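Local coordinates for protein lipase (Acinetobacter baumannii, PDB 4OPM) that probably hydrolyses ester bonds of lipids, as a putative triacylglycerol lipase of the alpha/beta hydrolase fold, at residues L48-L53 / I114-H119. Sequence-based numbering, arbitrary orientation. Where two conformers were deposited one is given.
Sequences LLIHGL and IHIAGH
Leu48 to Ile50 run parallel to Ile114-His119 as neighbouring strands of the central sheet; the axes of the two short strand segments approach to 4.7 Å and lie 13° from alignment. Leu48 pairs with Ile116, Leu49 with Ala117 and Ile50 with Gly118. Four backbone hydrogen bonds make the ladder: Leu48 N donates to His115 O (2.8 Å), Leu48 O accepts from Ala117 N (2.9 Å), Ile50 N donates to Ala117 O and Ile50 O accepts from His119 N. On one face, CD1 of Ile114, in one of its two conformers, lies 3.8 Å from Leu48 CB, while Ile50 lays CD1 against Ile116 CG2 at 3.6 Å; helix 121-132 packs on this side through Ala126, touching both Ile50 and Ile116. On the other face the small Ala117 CB receives Leu49 CD2 at 3.6 Å. Leu49 CG lies beside its own backbone N (chi1 -49°), and the CD2 branch comes nearer the partner strand. Past Ile50 the segment 48-53 continues as a loop, where His51 ND1 donates to Gly52 O on a lone pair, nearly in the ring plane. A water links Gly52 N to the edge of the His119 ring at ND1, 2.9 Å from each; His119 NE2 is hydrogen-bonded to His274 O. This is the core of an alpha/beta hydrolase: strand 114-119 leads into a probable GxSxG nucleophile elbow at Ser120, and the His119 ring meets that of His274, which with Ser120 and Asp245 probably forms the catalytic triad.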
ATOM      1  N   LEU A  48      -7.708  -6.195  -4.681  1.00 16.42           N
ATOM      2  CA  LEU A  48      -6.291  -5.965  -4.954  1.00 16.63           C
ATOM      3  C   LEU A  48      -5.756  -5.004  -3.896  1.00 19.41           C
ATOM      4  O   LEU A  48      -6.263  -3.883  -3.789  1.00 18.56           O
ATOM      5  CB  LEU A  48      -6.078  -5.419  -6.384  1.00 17.52           C
ATOM      6  CG  LEU A  48      -4.634  -5.067  -6.791  1.00 21.94           C
ATOM      7  CD1 LEU A  48      -3.756  -6.313  -6.875  1.00 21.07           C
ATOM      8  CD2 LEU A  48      -4.614  -4.297  -8.123  1.00 22.07           C
ATOM      9  N   LEU A  49      -4.756  -5.451  -3.106  1.00 16.25           N
ATOM     10  CA  LEU A  49      -4.179  -4.649  -2.019  1.00 14.90           C
ATOM     11  C   LEU A  49      -2.790  -4.219  -2.389  1.00 16.96           C
ATOM     12  O   LEU A  49      -1.950  -5.072  -2.696  1.00 16.79           O
ATOM     13  CB  LEU A  49      -4.178  -5.414  -0.673  1.00 13.99           C
ATOM     14  CG  LEU A  49      -5.484  -6.076  -0.253  1.00 17.53           C
ATOM     15  CD1 LEU A  49      -5.320  -6.807   1.070  1.00 17.27           C
ATOM     16  CD2 LEU A  49      -6.596  -5.061  -0.148  1.00 15.66           C
ATOM     17  N   ILE A  50      -2.555  -2.883  -2.405  1.00 14.55           N
ATOM     18  CA  ILE A  50      -1.282  -2.297  -2.861  1.00 14.49           C
ATOM     19  C   ILE A  50      -0.527  -1.629  -1.713  1.00 16.98           C
ATOM     20  O   ILE A  50      -1.008  -0.643  -1.158  1.00 15.51           O
ATOM     21  CB  ILE A  50      -1.522  -1.279  -4.019  1.00 17.38           C
ATOM     22  CG1 ILE A  50      -2.516  -1.815  -5.075  1.00 17.64           C
ATOM     23  CG2 ILE A  50      -0.185  -0.845  -4.662  1.00 16.89           C
ATOM     24  CD1 ILE A  50      -3.008  -0.755  -6.062  1.00 20.24           C
ATOM     25  N   HIS A  51       0.668  -2.163  -1.376  1.00 15.04           N
ATOM     26  CA  HIS A  51       1.514  -1.617  -0.311  1.00 14.73           C
ATOM     27  C   HIS A  51       2.195  -0.299  -0.754  1.00 18.73           C
ATOM     28  O   HIS A  51       2.131   0.084  -1.929  1.00 18.16           O
ATOM     29  CB  HIS A  51       2.566  -2.651   0.154  1.00 15.62           C
ATOM     30  CG  HIS A  51       3.623  -2.944  -0.868  1.00 18.87           C
ATOM     31  ND1 HIS A  51       4.671  -2.060  -1.105  1.00 20.51           N
ATOM     32  CD2 HIS A  51       3.771  -4.022  -1.673  1.00 20.61           C
ATOM     33  CE1 HIS A  51       5.419  -2.634  -2.037  1.00 20.32           C
ATOM     34  NE2 HIS A  51       4.924  -3.820  -2.401  1.00 20.86           N
ATOM     35  N   GLY A  52       2.872   0.349   0.189  1.00 16.12           N
ATOM     36  CA  GLY A  52       3.555   1.615  -0.054  1.00 16.95           C
ATOM     37  C   GLY A  52       5.054   1.512  -0.262  1.00 21.58           C
ATOM     38  O   GLY A  52       5.602   0.411  -0.394  1.00 20.99           O
ATOM     39  N   LEU A  53       5.729   2.679  -0.262  1.00 21.23           N
ATOM     40  CA  LEU A  53       7.173   2.806  -0.515  1.00 22.74           C
ATOM     41  C   LEU A  53       7.993   2.025   0.501  1.00 24.57           C
ATOM     42  O   LEU A  53       7.774   2.182   1.699  1.00 24.73           O
ATOM     43  CB  LEU A  53       7.583   4.289  -0.502  1.00 24.17           C
ATOM     44  CG  LEU A  53       9.080   4.639  -0.621  1.00 31.09           C
ATOM     45  CD1 LEU A  53       9.627   4.295  -1.979  1.00 31.49           C
ATOM     46  CD2 LEU A  53       9.288   6.121  -0.362  1.00 37.29           C
ATOM     47  N   ILE A 114     -12.628  -4.695 -10.187  1.00 23.33           N
ATOM     48  CA  ILE A 114     -12.057  -5.225  -8.957  0.60 21.87           C
ATOM     49  C   ILE A 114     -11.974  -4.130  -7.893  1.00 23.68           C
ATOM     50  O   ILE A 114     -11.829  -2.947  -8.210  1.00 22.45           O
ATOM     51  CB  ILE A 114     -10.688  -5.934  -9.181  0.60 24.87           C
ATOM     52  CG1 ILE A 114      -9.548  -4.943  -9.531  0.60 24.81           C
ATOM     53  CG2 ILE A 114     -10.816  -7.094 -10.198  0.60 26.47           C
ATOM     54  CD1 ILE A 114      -8.128  -5.545  -9.523  0.60 31.79           C
ATOM     55  N   HIS A 115     -12.114  -4.544  -6.627  1.00 17.65           N
ATOM     56  CA  HIS A 115     -12.005  -3.643  -5.490  1.00 17.01           C
ATOM     57  C   HIS A 115     -10.522  -3.371  -5.293  1.00 21.50           C
ATOM     58  O   HIS A 115      -9.728  -4.317  -5.300  1.00 21.40           O
ATOM     59  CB  HIS A 115     -12.599  -4.283  -4.244  1.00 16.81           C
ATOM     60  CG  HIS A 115     -14.066  -4.547  -4.316  1.00 20.15           C
ATOM     61  ND1 HIS A 115     -14.986  -3.533  -4.151  1.00 21.35           N
ATOM     62  CD2 HIS A 115     -14.722  -5.727  -4.437  1.00 21.88           C
ATOM     63  CE1 HIS A 115     -16.175  -4.115  -4.212  1.00 21.38           C
ATOM     64  NE2 HIS A 115     -16.064  -5.440  -4.369  1.00 21.86           N
ATOM     65  N   ILE A 116     -10.129  -2.108  -5.156  1.00 18.93           N
ATOM     66  CA  ILE A 116      -8.711  -1.791  -4.997  1.00 19.28           C
ATOM     67  C   ILE A 116      -8.473  -1.009  -3.713  1.00 20.33           C
ATOM     68  O   ILE A 116      -9.233  -0.108  -3.393  1.00 17.47           O
ATOM     69  CB  ILE A 116      -8.148  -1.045  -6.243  1.00 23.69           C
ATOM     70  CG1 ILE A 116      -8.381  -1.879  -7.534  1.00 25.56           C
ATOM     71  CG2 ILE A 116      -6.657  -0.750  -6.069  1.00 25.06           C
ATOM     72  CD1 ILE A 116      -8.383  -1.107  -8.766  1.00 34.29           C
ATOM     73  N   ALA A 117      -7.406  -1.367  -2.978  1.00 18.40           N
ATOM     74  CA  ALA A 117      -7.017  -0.670  -1.750  1.00 17.83           C
ATOM     75  C   ALA A 117      -5.553  -0.320  -1.841  1.00 20.64           C
ATOM     76  O   ALA A 117      -4.753  -1.117  -2.332  1.00 19.57           O
ATOM     77  CB  ALA A 117      -7.289  -1.519  -0.517  1.00 18.27           C
ATOM     78  N   GLY A 118      -5.214   0.870  -1.390  1.00 17.04           N
ATOM     79  CA  GLY A 118      -3.835   1.331  -1.442  1.00 16.51           C
ATOM     80  C   GLY A 118      -3.410   2.050  -0.186  1.00 19.39           C
ATOM     81  O   GLY A 118      -4.136   2.910   0.319  1.00 19.56           O
ATOM     82  N   HIS A 119      -2.237   1.686   0.337  1.00 15.67           N
ATOM     83  CA  HIS A 119      -1.660   2.365   1.487  1.00 15.90           C
ATOM     84  C   HIS A 119      -0.535   3.287   1.016  1.00 19.25           C
ATOM     85  O   HIS A 119       0.378   2.823   0.327  1.00 16.83           O
ATOM     86  CB  HIS A 119      -1.127   1.363   2.545  1.00 17.20           C
ATOM     87  CG  HIS A 119      -0.370   2.047   3.655  1.00 20.38           C
ATOM     88  ND1 HIS A 119       0.948   1.734   3.932  1.00 21.84           N
ATOM     89  CD2 HIS A 119      -0.758   3.065   4.463  1.00 20.89           C
ATOM     90  CE1 HIS A 119       1.316   2.562   4.896  1.00 21.04           C
ATOM     91  NE2 HIS A 119       0.323   3.387   5.240  1.00 20.92           N
TER
HETATM   92  O   HOH W   1       2.296  -0.545   2.853  1.00 18.12           O